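Local coordinates for protein KLLA0E08119p (Kluyveromyces lactis, PDB 3VA7) that probably makes urea-1-carboxylate from urea, bicarbonate and ATP with biotin as cofactor, a step in the breakdown of urea by the allophanate route, at residues V34-R39 against R45-L50; K94-A99 against S121-Q126; V130-S135 against E339-I344. One frame throughout, in Å; residues are numbered along the deposited sequence.

Contact 1: V34-R39 against R45-L50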
ATOM      1  N   VAL A  34      24.140 -30.422  -0.052  1.00 35.78           N
ATOM      2  CA  VAL A  34      24.560 -29.765   1.195  1.00 33.63           C
ATOM      3  C   VAL A  34      23.350 -29.034   1.807  1.00 32.86           C
ATOM      4  O   VAL A  34      22.683 -28.311   1.115  1.00 31.98           O
ATOM      5  CB  VAL A  34      25.714 -28.703   0.939  1.00 33.35           C
ATOM      6  CG1 VAL A  34      25.891 -27.785   2.131  1.00 33.30           C
ATOM      7  CG2 VAL A  34      27.042 -29.335   0.620  1.00 31.02           C
ATOM      8  N   LEU A  35      23.060 -29.208   3.096  1.00 33.09           N
ATOM      9  CA  LEU A  35      21.953 -28.461   3.748  1.00 33.53           C
ATOM     10  C   LEU A  35      22.452 -27.202   4.472  1.00 33.34           C
ATOM     11  O   LEU A  35      23.542 -27.241   5.057  1.00 33.67           O
ATOM     12  CB  LEU A  35      21.253 -29.348   4.754  1.00 33.68           C
ATOM     13  CG  LEU A  35      20.106 -28.778   5.601  1.00 34.84           C
ATOM     14  CD1 LEU A  35      19.067 -29.902   5.698  1.00 31.14           C
ATOM     15  CD2 LEU A  35      20.542 -28.204   7.024  1.00 31.27           C
ATOM     16  N   ILE A  36      21.680 -26.109   4.434  1.00 32.47           N
ATOM     17  CA  ILE A  36      22.077 -24.879   5.128  1.00 32.20           C
ATOM     18  C   ILE A  36      21.258 -24.740   6.368  1.00 32.64           C
ATOM     19  O   ILE A  36      20.045 -24.482   6.296  1.00 32.41           O
ATOM     20  CB  ILE A  36      21.732 -23.567   4.370  1.00 32.58           C
ATOM     21  CG1 ILE A  36      21.888 -23.652   2.837  1.00 32.12           C
ATOM     22  CG2 ILE A  36      22.391 -22.356   5.024  1.00 32.43           C
ATOM     23  CD1 ILE A  36      23.042 -24.246   2.346  1.00 31.14           C
ATOM     24  N   ALA A  37      21.916 -24.873   7.519  1.00 33.21           N
ATOM     25  CA  ALA A  37      21.256 -24.702   8.811  1.00 32.81           C
ATOM     26  C   ALA A  37      21.094 -23.217   9.134  1.00 33.15           C
ATOM     27  O   ALA A  37      21.501 -22.721  10.202  1.00 34.29           O
ATOM     28  CB  ALA A  37      21.983 -25.433   9.907  1.00 32.54           C
ATOM     29  N   ASN A  38      20.473 -22.501   8.206  1.00 32.67           N
ATOM     30  CA  ASN A  38      20.319 -21.066   8.385  1.00 32.43           C
ATOM     31  C   ASN A  38      19.256 -20.477   7.476  1.00 32.71           C
ATOM     32  O   ASN A  38      18.644 -21.223   6.654  1.00 32.44           O
ATOM     33  CB  ASN A  38      21.657 -20.339   8.183  1.00 31.84           C
ATOM     34  CG  ASN A  38      21.867 -19.248   9.181  1.00 31.28           C
ATOM     35  OD1 ASN A  38      21.079 -18.288   9.238  1.00 32.94           O
ATOM     36  ND2 ASN A  38      22.935 -19.358   9.973  1.00 26.84           N
ATOM     37  N   ARG A  39      19.059 -19.160   7.647  1.00 32.55           N
ATOM     38  CA  ARG A  39      18.020 -18.367   6.994  1.00 33.09           C
ATOM     39  C   ARG A  39      18.617 -17.088   6.415  1.00 32.25           C
ATOM     40  O   ARG A  39      19.828 -16.912   6.369  1.00 32.87           O
ATOM     41  CB  ARG A  39      16.886 -18.029   8.013  1.00 33.67           C
ATOM     42  CG  ARG A  39      17.264 -17.023   9.099  1.00 35.79           C
ATOM     43  CD  ARG A  39      16.067 -16.434   9.892  1.00 38.34           C
ATOM     44  NE  ARG A  39      15.197 -15.567   9.090  1.00 44.93           N
ATOM     45  CZ  ARG A  39      15.467 -14.297   8.704  1.00 48.83           C
ATOM     46  NH1 ARG A  39      14.562 -13.639   7.955  1.00 49.17           N
ATOM     47  NH2 ARG A  39      16.622 -13.675   9.021  1.00 44.63           N
ATOM     48  N   ARG A  45      23.579 -16.346   0.374  1.00 24.39           N
ATOM     49  CA  ARG A  45      24.935 -16.241  -0.124  1.00 23.69           C
ATOM     50  C   ARG A  45      25.624 -17.624  -0.236  1.00 24.09           C
ATOM     51  O   ARG A  45      26.380 -17.842  -1.192  1.00 25.93           O
ATOM     52  CB  ARG A  45      25.763 -15.230   0.693  1.00 23.93           C
ATOM     53  CG  ARG A  45      27.264 -15.154   0.272  1.00 25.25           C
ATOM     54  CD  ARG A  45      28.133 -15.756   1.323  1.00 26.16           C
ATOM     55  NE  ARG A  45      29.532 -15.957   0.972  1.00 23.52           N
ATOM     56  CZ  ARG A  45      29.972 -16.798   0.034  1.00 24.72           C
ATOM     57  NH1 ARG A  45      29.131 -17.518  -0.693  1.00 21.28           N
ATOM     58  NH2 ARG A  45      31.280 -16.946  -0.157  1.00 26.12           N
ATOM     59  N   ILE A  46      25.345 -18.549   0.690  1.00 22.44           N
ATOM     60  CA  ILE A  46      25.978 -19.854   0.673  1.00 21.26           C
ATOM     61  C   ILE A  46      25.445 -20.536  -0.549  1.00 22.54           C
ATOM     62  O   ILE A  46      26.199 -21.162  -1.313  1.00 23.50           O
ATOM     63  CB  ILE A  46      25.678 -20.667   1.971  1.00 20.15           C
ATOM     64  CG1 ILE A  46      26.588 -20.220   3.108  1.00 19.74           C
ATOM     65  CG2 ILE A  46      25.791 -22.168   1.788  1.00 16.55           C
ATOM     66  CD1 ILE A  46      26.008 -20.508   4.544  1.00 17.90           C
ATOM     67  N   MET A  47      24.156 -20.387  -0.792  1.00 23.94           N
ATOM     68  CA  MET A  47      23.567 -21.002  -2.011  1.00 26.24           C
ATOM     69  C   MET A  47      24.127 -20.539  -3.357  1.00 27.08           C
ATOM     70  O   MET A  47      24.132 -21.327  -4.300  1.00 27.06           O
ATOM     71  CB  MET A  47      22.045 -20.881  -2.018  1.00 26.19           C
ATOM     72  CG  MET A  47      21.417 -21.652  -0.847  1.00 26.72           C
ATOM     73  SD  MET A  47      19.654 -21.348  -0.675  1.00 28.25           S
ATOM     74  CE  MET A  47      19.377 -22.196   0.899  1.00 23.19           C
ATOM     75  N   LYS A  48      24.599 -19.287  -3.468  1.00 28.70           N
ATOM     76  CA  LYS A  48      25.156 -18.859  -4.757  1.00 30.06           C
ATOM     77  C   LYS A  48      26.398 -19.675  -5.032  1.00 29.28           C
ATOM     78  O   LYS A  48      26.625 -20.097  -6.175  1.00 30.08           O
ATOM     79  CB  LYS A  48      25.579 -17.393  -4.781  1.00 30.87           C
ATOM     80  CG  LYS A  48      24.478 -16.406  -4.736  1.00 34.64           C
ATOM     81  CD  LYS A  48      24.899 -15.090  -5.425  1.00 42.83           C
ATOM     82  CE  LYS A  48      26.449 -14.897  -5.609  1.00 45.19           C
ATOM     83  NZ  LYS A  48      26.801 -13.922  -6.744  1.00 44.47           N
ATOM     84  N   THR A  49      27.187 -19.903  -3.983  1.00 27.43           N
ATOM     85  CA  THR A  49      28.417 -20.588  -4.167  1.00 25.94           C
ATOM     86  C   THR A  49      28.041 -22.014  -4.509  1.00 27.20           C
ATOM     87  O   THR A  49      28.582 -22.607  -5.470  1.00 26.78           O
ATOM     88  CB  THR A  49      29.268 -20.502  -2.915  1.00 25.58           C
ATOM     89  OG1 THR A  49      29.741 -19.154  -2.726  1.00 23.18           O
ATOM     90  CG2 THR A  49      30.421 -21.459  -2.994  1.00 21.74           C
ATOM     91  N   LEU A  50      27.100 -22.567  -3.750  1.00 27.85           N
ATOM     92  CA  LEU A  50      26.756 -23.953  -3.971  1.00 30.13           C
ATOM     93  C   LEU A  50      26.342 -24.118  -5.412  1.00 31.95           C
ATOM     94  O   LEU A  50      26.940 -24.915  -6.141  1.00 33.19           O
ATOM     95  CB  LEU A  50      25.652 -24.431  -3.036  1.00 30.21           C
ATOM     96  CG  LEU A  50      26.061 -24.731  -1.579  1.00 30.22           C
ATOM     97  CD1 LEU A  50      24.819 -25.140  -0.851  1.00 30.54           C
ATOM     98  CD2 LEU A  50      27.171 -25.783  -1.395  1.00 21.87           C
TER
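Ile-36 meets three residues of helix 45-50, each in a different way. Its CD1 reaches toward Leu-50 CD1, tip to tip at 3.8 Å, and the same methyl lies 3.5 Å from Ile-46 CG2. The two isoleucines lie alongside each other but point opposite ways, which also brings Ile-36 CG2 within 4.1 Å of Ile-46 CD1. Met-47 leaves the helix flank, and its chain, extended beyond CG (chi2 172°, chi3 -172°), carries the CE methyl across to 3.5 Å from Ile-36 CG1, the two side chains crossing at a slant. One turn on from Ile-46, Leu-50 sets both methyls against Val-34, with CD2 4.0 Å from Val-34 CB. All five residues are buried and no hydrogen bond crosses, so the interface is wholly apolar. Were Ile-36 cut back to an alanine, Ile-46, Met-47 and the CD1 methyl of Leu-50 would probably lose their shared partner and a gap would open under the helix. Strand 34-36 and helix 45-50 run nearly antiparallel (165°), their axes 9.9 Å apart, as expected for the first half of a beta-alpha-beta crossover, here strand 33-36, helix 40-53 and strand 56-61. Strand 33-36 lies between strands 56-61 and 106-108 in the parallel sheet of the biotin carboxylase N-terminal domain, while helix 337-345 packs against helix 40-53 through Val-338 and Leu-342.

Contact 2: K94-A99 against S121-Q126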
ATOM      1  N   LYS A  94      15.149 -31.600  14.525  1.00 50.92           N
ATOM      2  CA  LYS A  94      14.518 -31.210  13.286  1.00 50.22           C
ATOM      3  C   LYS A  94      15.550 -31.055  12.164  1.00 50.83           C
ATOM      4  O   LYS A  94      15.396 -31.695  11.098  1.00 51.75           O
ATOM      5  CB  LYS A  94      13.734 -29.920  13.502  1.00 50.29           C
ATOM      6  CG  LYS A  94      12.399 -30.099  14.258  1.00 47.15           C
ATOM      7  CD  LYS A  94      11.765 -28.763  14.587  1.00 43.09           C
ATOM      8  CE  LYS A  94      10.226 -28.888  14.614  1.00 43.98           C
ATOM      9  NZ  LYS A  94       9.498 -27.601  14.768  1.00 39.04           N
ATOM     10  N   ILE A  95      16.624 -30.283  12.423  1.00 50.39           N
ATOM     11  CA  ILE A  95      17.716 -30.021  11.434  1.00 49.23           C
ATOM     12  C   ILE A  95      18.301 -31.311  10.902  1.00 49.58           C
ATOM     13  O   ILE A  95      18.389 -31.523   9.685  1.00 50.00           O
ATOM     14  CB  ILE A  95      18.879 -29.081  11.982  1.00 48.46           C
ATOM     15  CG1 ILE A  95      18.412 -27.641  12.271  1.00 46.65           C
ATOM     16  CG2 ILE A  95      20.093 -29.073  11.049  1.00 46.62           C
ATOM     17  CD1 ILE A  95      17.312 -27.060  11.338  1.00 46.04           C
ATOM     18  N   ILE A  96      18.682 -32.182  11.822  1.00 49.99           N
ATOM     19  CA  ILE A  96      19.366 -33.403  11.460  1.00 51.07           C
ATOM     20  C   ILE A  96      18.421 -34.339  10.689  1.00 50.56           C
ATOM     21  O   ILE A  96      18.829 -35.012   9.729  1.00 50.22           O
ATOM     22  CB  ILE A  96      19.958 -34.051  12.726  1.00 51.64           C
ATOM     23  CG1 ILE A  96      21.445 -34.359  12.521  1.00 54.16           C
ATOM     24  CG2 ILE A  96      19.199 -35.311  13.090  1.00 52.88           C
ATOM     25  CD1 ILE A  96      22.357 -33.180  12.743  1.00 54.29           C
ATOM     26  N   ASN A  97      17.151 -34.351  11.110  1.00 50.92           N
ATOM     27  CA  ASN A  97      16.077 -35.047  10.379  1.00 51.45           C
ATOM     28  C   ASN A  97      15.893 -34.438   8.967  1.00 51.19           C
ATOM     29  O   ASN A  97      15.770 -35.168   7.941  1.00 49.74           O
ATOM     30  CB  ASN A  97      14.748 -35.052  11.179  1.00 52.19           C
ATOM     31  CG  ASN A  97      13.619 -35.854  10.477  1.00 53.41           C
ATOM     32  OD1 ASN A  97      13.806 -37.018  10.068  1.00 55.61           O
ATOM     33  ND2 ASN A  97      12.458 -35.218  10.316  1.00 52.01           N
ATOM     34  N   ALA A  98      15.932 -33.100   8.914  1.00 50.58           N
ATOM     35  CA  ALA A  98      15.908 -32.434   7.619  1.00 49.87           C
ATOM     36  C   ALA A  98      17.027 -32.886   6.663  1.00 49.40           C
ATOM     37  O   ALA A  98      16.746 -33.099   5.471  1.00 49.17           O
ATOM     38  CB  ALA A  98      15.874 -30.966   7.785  1.00 50.05           C
ATOM     39  N   ALA A  99      18.257 -33.067   7.173  1.00 48.88           N
ATOM     40  CA  ALA A  99      19.393 -33.474   6.319  1.00 49.05           C
ATOM     41  C   ALA A  99      19.297 -34.939   5.944  1.00 49.85           C
ATOM     42  O   ALA A  99      19.727 -35.350   4.841  1.00 49.73           O
ATOM     43  CB  ALA A  99      20.696 -33.213   6.990  1.00 48.67           C
ATOM     44  N   SER A 121      27.678 -29.754  16.516  1.00 43.15           N
ATOM     45  CA  SER A 121      28.780 -30.258  15.694  1.00 43.76           C
ATOM     46  C   SER A 121      28.975 -31.771  15.898  1.00 44.99           C
ATOM     47  O   SER A 121      29.136 -32.512  14.927  1.00 44.27           O
ATOM     48  CB  SER A 121      30.065 -29.493  15.913  1.00 42.23           C
ATOM     49  OG  SER A 121      31.074 -30.078  15.132  1.00 42.10           O
ATOM     50  N   ASP A 122      28.902 -32.196  17.169  1.00 46.71           N
ATOM     51  CA  ASP A 122      29.039 -33.599  17.584  1.00 48.66           C
ATOM     52  C   ASP A 122      27.890 -34.522  17.086  1.00 48.84           C
ATOM     53  O   ASP A 122      28.176 -35.631  16.602  1.00 48.24           O
ATOM     54  CB  ASP A 122      29.210 -33.715  19.129  1.00 49.75           C
ATOM     55  CG  ASP A 122      30.601 -33.241  19.648  1.00 51.73           C
ATOM     56  OD1 ASP A 122      31.649 -33.417  18.978  1.00 54.53           O
ATOM     57  OD2 ASP A 122      30.643 -32.700  20.771  1.00 53.91           O
ATOM     58  N   ARG A 123      26.625 -34.068  17.193  1.00 49.20           N
ATOM     59  CA  ARG A 123      25.468 -34.753  16.561  1.00 49.96           C
ATOM     60  C   ARG A 123      25.685 -35.030  15.074  1.00 51.18           C
ATOM     61  O   ARG A 123      25.389 -36.141  14.601  1.00 51.33           O
ATOM     62  CB  ARG A 123      24.145 -33.971  16.721  1.00 49.70           C
ATOM     63  CG  ARG A 123      23.093 -34.576  17.695  1.00 50.37           C
ATOM     64  CD  ARG A 123      22.883 -36.123  17.500  1.00 49.76           C
ATOM     65  NE  ARG A 123      21.677 -36.561  16.764  1.00 47.37           N
ATOM     66  CZ  ARG A 123      20.427 -36.088  16.916  1.00 44.67           C
ATOM     67  NH1 ARG A 123      20.148 -35.127  17.795  1.00 41.55           N
ATOM     68  NH2 ARG A 123      19.436 -36.590  16.166  1.00 44.95           N
ATOM     69  N   CYS A 124      26.175 -34.028  14.329  1.00 52.01           N
ATOM     70  CA  CYS A 124      26.503 -34.254  12.904  1.00 53.04           C
ATOM     71  C   CYS A 124      27.464 -35.382  12.804  1.00 53.90           C
ATOM     72  O   CYS A 124      27.215 -36.331  12.075  1.00 54.76           O
ATOM     73  CB  CYS A 124      27.101 -33.026  12.174  1.00 52.78           C
ATOM     74  SG  CYS A 124      25.910 -31.721  11.989  1.00 49.01           S
ATOM     75  N   SER A 125      28.561 -35.288  13.538  1.00 55.28           N
ATOM     76  CA  SER A 125      29.570 -36.346  13.461  1.00 56.94           C
ATOM     77  C   SER A 125      29.003 -37.721  13.791  1.00 57.26           C
ATOM     78  O   SER A 125      29.201 -38.669  13.021  1.00 57.00           O
ATOM     79  CB  SER A 125      30.786 -36.068  14.341  1.00 57.02           C
ATOM     80  OG  SER A 125      31.831 -36.947  13.936  1.00 56.91           O
ATOM     81  N   GLN A 126      28.280 -37.811  14.912  1.00 58.14           N
ATOM     82  CA  GLN A 126      27.754 -39.114  15.407  1.00 58.88           C
ATOM     83  C   GLN A 126      26.567 -39.611  14.508  1.00 57.97           C
ATOM     84  O   GLN A 126      25.964 -40.664  14.749  1.00 57.69           O
ATOM     85  CB  GLN A 126      27.422 -39.061  16.941  1.00 58.91           C
ATOM     86  CG  GLN A 126      25.909 -39.070  17.247  1.00 61.72           C
ATOM     87  CD  GLN A 126      25.522 -38.606  18.649  1.00 66.15           C
ATOM     88  OE1 GLN A 126      26.194 -37.743  19.256  1.00 67.70           O
ATOM     89  NE2 GLN A 126      24.399 -39.150  19.162  1.00 65.77           N
TER
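Ile-96 faces helix 118-125 and divides its two branches between two unlike neighbours, Cys-124 and Arg-123. The inner half of the contact is the compact one. There Ile-96 CD1 lies 3.9 Å from Cys-124 SG, and the thiol is placed for this by a chi1 of -68°, which sets SG beside its own backbone N and anti to the carbonyl carbon. Both residues are buried: Ile-107 of strand 106-108 touches each of them, Ile-129 adds to the cover of Ile-96, and Phe-131 to that of Cys-124. The backbones approach closely at this point, with the CA atoms of Ile-96 and Cys-124 7.3 Å apart.

The outer half is more open and rests on one long side chain. Arg-123 is partly exposed; its chain bends at chi2 (-46°) and chi3 (-102°), and the guanidinium comes slantwise to Ile-96, with NH2 3.3 Å from CG2. The group is tilted against that methyl, presenting neither a clean face nor a clean edge, and CZ stands farther off, at 4.1 Å from the same carbon.

No hydrogen bond joins the two segments, and the 146 Å² buried between them comes from these three residues. What fixes the arginine lies just beyond: its NH1 forms a salt bridge to Asp-93, which precedes Lys-94 on the facing helix, and its NE forms another to Glu-127, four residues further along its own chain. The chemistry is therefore layered. Apolar contact seals the side of the helix pair that lies on the sheet, whereas on the outer side an arginine held by two carboxylates, which probably offset its charge, covers the isoleucine and ties one helix to the other.

Contact 3: V130-S135 against E339-I344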
ATOM      1  N   VAL A 130      28.617 -34.535   7.603  1.00 42.68           N
ATOM      2  CA  VAL A 130      29.771 -33.648   7.767  1.00 41.05           C
ATOM      3  C   VAL A 130      29.370 -32.188   8.054  1.00 39.30           C
ATOM      4  O   VAL A 130      28.922 -31.515   7.176  1.00 40.82           O
ATOM      5  CB  VAL A 130      30.650 -33.675   6.501  1.00 41.32           C
ATOM      6  CG1 VAL A 130      31.803 -32.708   6.649  1.00 39.58           C
ATOM      7  CG2 VAL A 130      31.141 -35.087   6.221  1.00 39.43           C
ATOM      8  N   PHE A 131      29.484 -31.746   9.301  1.00 37.59           N
ATOM      9  CA  PHE A 131      29.412 -30.328   9.762  1.00 34.78           C
ATOM     10  C   PHE A 131      30.504 -29.465   9.143  1.00 34.19           C
ATOM     11  O   PHE A 131      31.670 -29.683   9.430  1.00 32.61           O
ATOM     12  CB  PHE A 131      29.670 -30.324  11.261  1.00 33.80           C
ATOM     13  CG  PHE A 131      29.694 -28.958  11.884  1.00 31.53           C
ATOM     14  CD1 PHE A 131      28.511 -28.263  12.116  1.00 28.73           C
ATOM     15  CD2 PHE A 131      30.904 -28.390  12.308  1.00 29.83           C
ATOM     16  CE1 PHE A 131      28.515 -26.985  12.738  1.00 30.86           C
ATOM     17  CE2 PHE A 131      30.927 -27.133  12.946  1.00 28.87           C
ATOM     18  CZ  PHE A 131      29.730 -26.423  13.160  1.00 29.08           C
ATOM     19  N   VAL A 132      30.136 -28.491   8.305  1.00 34.06           N
ATOM     20  CA  VAL A 132      31.141 -27.637   7.664  1.00 34.04           C
ATOM     21  C   VAL A 132      31.500 -26.591   8.691  1.00 35.00           C
ATOM     22  O   VAL A 132      30.870 -25.567   8.769  1.00 36.24           O
ATOM     23  CB  VAL A 132      30.605 -26.977   6.391  1.00 33.60           C
ATOM     24  CG1 VAL A 132      31.678 -26.200   5.703  1.00 28.87           C
ATOM     25  CG2 VAL A 132      30.077 -28.034   5.489  1.00 33.26           C
ATOM     26  N   GLY A 133      32.470 -26.901   9.534  1.00 35.65           N
ATOM     27  CA  GLY A 133      32.838 -26.053  10.645  1.00 36.70           C
ATOM     28  C   GLY A 133      33.841 -26.818  11.473  1.00 37.95           C
ATOM     29  O   GLY A 133      34.152 -27.977  11.136  1.00 37.21           O
ATOM     30  N   PRO A 134      34.336 -26.196  12.567  1.00 38.42           N
ATOM     31  CA  PRO A 134      35.291 -26.896  13.435  1.00 39.32           C
ATOM     32  C   PRO A 134      34.636 -27.939  14.355  1.00 40.53           C
ATOM     33  O   PRO A 134      33.386 -27.965  14.515  1.00 40.52           O
ATOM     34  CB  PRO A 134      35.924 -25.762  14.217  1.00 38.72           C
ATOM     35  CG  PRO A 134      34.835 -24.741  14.299  1.00 38.39           C
ATOM     36  CD  PRO A 134      34.046 -24.840  13.046  1.00 37.94           C
ATOM     37  N   SER A 135      35.475 -28.789  14.946  1.00 41.96           N
ATOM     38  CA  SER A 135      35.036 -29.891  15.856  1.00 43.63           C
ATOM     39  C   SER A 135      34.293 -29.394  17.089  1.00 44.69           C
ATOM     40  O   SER A 135      34.516 -28.262  17.540  1.00 45.18           O
ATOM     41  CB  SER A 135      36.263 -30.666  16.341  1.00 43.50           C
ATOM     42  OG  SER A 135      37.000 -29.892  17.296  1.00 43.61           O
ATOM     43  N   GLU A 339      33.484 -21.444  -0.402  1.00 29.93           N
ATOM     44  CA  GLU A 339      33.994 -22.524  -1.281  1.00 31.44           C
ATOM     45  C   GLU A 339      35.109 -23.269  -0.532  1.00 32.48           C
ATOM     46  O   GLU A 339      35.068 -24.496  -0.412  1.00 32.15           O
ATOM     47  CB  GLU A 339      34.569 -21.974  -2.589  1.00 31.70           C
ATOM     48  CG  GLU A 339      35.163 -23.085  -3.487  1.00 33.73           C
ATOM     49  CD  GLU A 339      35.765 -22.584  -4.796  1.00 34.45           C
ATOM     50  OE1 GLU A 339      36.407 -23.395  -5.506  1.00 39.70           O
ATOM     51  OE2 GLU A 339      35.626 -21.389  -5.100  1.00 35.40           O
ATOM     52  N   TRP A 340      36.088 -22.496  -0.037  1.00 32.64           N
ATOM     53  CA  TRP A 340      37.144 -22.994   0.811  1.00 33.37           C
ATOM     54  C   TRP A 340      36.622 -23.840   1.964  1.00 32.71           C
ATOM     55  O   TRP A 340      37.029 -24.968   2.121  1.00 33.66           O
ATOM     56  CB  TRP A 340      37.962 -21.839   1.322  1.00 33.69           C
ATOM     57  CG  TRP A 340      39.044 -21.455   0.412  1.00 39.63           C
ATOM     58  CD1 TRP A 340      38.940 -21.120  -0.934  1.00 44.18           C
ATOM     59  CD2 TRP A 340      40.439 -21.382   0.737  1.00 45.45           C
ATOM     60  NE1 TRP A 340      40.201 -20.855  -1.461  1.00 46.18           N
ATOM     61  CE2 TRP A 340      41.131 -20.987  -0.457  1.00 47.51           C
ATOM     62  CE3 TRP A 340      41.180 -21.612   1.916  1.00 44.20           C
ATOM     63  CZ2 TRP A 340      42.525 -20.810  -0.484  1.00 48.78           C
ATOM     64  CZ3 TRP A 340      42.541 -21.417   1.903  1.00 43.05           C
ATOM     65  CH2 TRP A 340      43.210 -21.034   0.712  1.00 49.10           C
ATOM     66  N   MET A 341      35.712 -23.316   2.756  1.00 32.01           N
ATOM     67  CA  MET A 341      35.140 -24.089   3.830  1.00 32.02           C
ATOM     68  C   MET A 341      34.657 -25.442   3.290  1.00 32.63           C
ATOM     69  O   MET A 341      34.975 -26.504   3.845  1.00 33.62           O
ATOM     70  CB  MET A 341      33.966 -23.347   4.461  1.00 31.74           C
ATOM     71  CG  MET A 341      34.330 -22.055   5.252  1.00 32.40           C
ATOM     72  SD  MET A 341      32.874 -21.238   5.951  1.00 36.18           S
ATOM     73  CE  MET A 341      32.103 -22.474   6.968  1.00 30.96           C
ATOM     74  N   LEU A 342      33.909 -25.428   2.202  1.00 31.77           N
ATOM     75  CA  LEU A 342      33.346 -26.670   1.733  1.00 31.34           C
ATOM     76  C   LEU A 342      34.468 -27.668   1.386  1.00 31.51           C
ATOM     77  O   LEU A 342      34.393 -28.850   1.749  1.00 31.28           O
ATOM     78  CB  LEU A 342      32.410 -26.426   0.540  1.00 30.21           C
ATOM     79  CG  LEU A 342      31.087 -25.746   0.906  1.00 31.11           C
ATOM     80  CD1 LEU A 342      30.362 -25.142  -0.339  1.00 29.21           C
ATOM     81  CD2 LEU A 342      30.167 -26.674   1.653  1.00 27.17           C
ATOM     82  N   ARG A 343      35.499 -27.179   0.706  1.00 31.21           N
ATOM     83  CA  ARG A 343      36.515 -28.029   0.184  1.00 32.44           C
ATOM     84  C   ARG A 343      37.309 -28.583   1.349  1.00 33.16           C
ATOM     85  O   ARG A 343      37.652 -29.781   1.342  1.00 33.40           O
ATOM     86  CB  ARG A 343      37.435 -27.282  -0.767  1.00 32.75           C
ATOM     87  CG  ARG A 343      36.841 -26.905  -2.147  1.00 36.29           C
ATOM     88  CD  ARG A 343      37.976 -26.474  -3.102  1.00 42.39           C
ATOM     89  NE  ARG A 343      39.153 -27.336  -2.871  1.00 48.24           N
ATOM     90  CZ  ARG A 343      40.367 -27.216  -3.437  1.00 50.82           C
ATOM     91  NH1 ARG A 343      40.640 -26.247  -4.333  1.00 50.23           N
ATOM     92  NH2 ARG A 343      41.330 -28.082  -3.084  1.00 49.44           N
ATOM     93  N   ILE A 344      37.557 -27.740   2.362  1.00 32.78           N
ATOM     94  CA  ILE A 344      38.314 -28.171   3.518  1.00 33.13           C
ATOM     95  C   ILE A 344      37.548 -29.225   4.292  1.00 34.04           C
ATOM     96  O   ILE A 344      38.141 -30.187   4.766  1.00 33.96           O
ATOM     97  CB  ILE A 344      38.650 -27.003   4.488  1.00 33.59           C
ATOM     98  CG1 ILE A 344      39.711 -26.098   3.872  1.00 32.26           C
ATOM     99  CG2 ILE A 344      39.065 -27.548   5.890  1.00 31.19           C
ATOM    100  CD1 ILE A 344      39.829 -24.792   4.573  1.00 31.97           C
TER
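Val-132 lays its CG1 methyl over the base of Met-341, 3.9 Å from Met-341 CB and 3.8 Å from that residue's backbone O. Its other branch, CG2, meets Leu-342 CD2 at 4.1 Å. One valine thus spans two consecutive residues of helix 337-345, although their CB atoms point to different sides: that of Met-341 toward Val-132, that of Leu-342 away from it, so that Leu-342 depends on its outer methyl for the touch. The Met-341 chain turns back at chi3 (57°), which brings CE to 3.8 Å from Val-132 O and 4.0 Å from Val-132 CG1.

Val-132 is the centre of an inverse gamma turn just past edge strand 130-131, and its CA comes within 6.4 Å of that of Leu-342. Ile-108 of the adjoining strand 106-108 touches both Val-132 and Met-341, so the helix also rests on the sheet next to its edge. The carbonyl of Val-132 is hydrogen-bonded to a glycerol, probably from the crystallisation liquor, and a glycerol also lies beside Met-341. With no hydrogen bond between the segments, this junction of sheet edge and a helix about 200 residues later probably rests on van der Waals contact and the burial of three side chains.

In the fold
The three contacts surround one parallel sheet in the biotin carboxylase part of this urea carboxylase chain, which is one piece of a longer protein. Contact 1 and contact 3, with centres 12 Å apart, lie on the same face, where Leu-50 CD2 and Leu-342 CD1 pack at 3.4 Å and join helices 40-53 and 337-345. Contact 2 lies across the sheet: Leu-35, turned away from helix 40-53, puts CD1 3.6 Å from Ala-99 N. The centre of contact 2 is 16 Å from that of contact 1 and 15 Å from that of contact 3, which it meets through a probable hydrogen bond between Ser-121 OG and Pro-134 O (3.2 Å). The bound urea and biotin occupy pockets formed by other residues, largely of the carboxyltransferase domain.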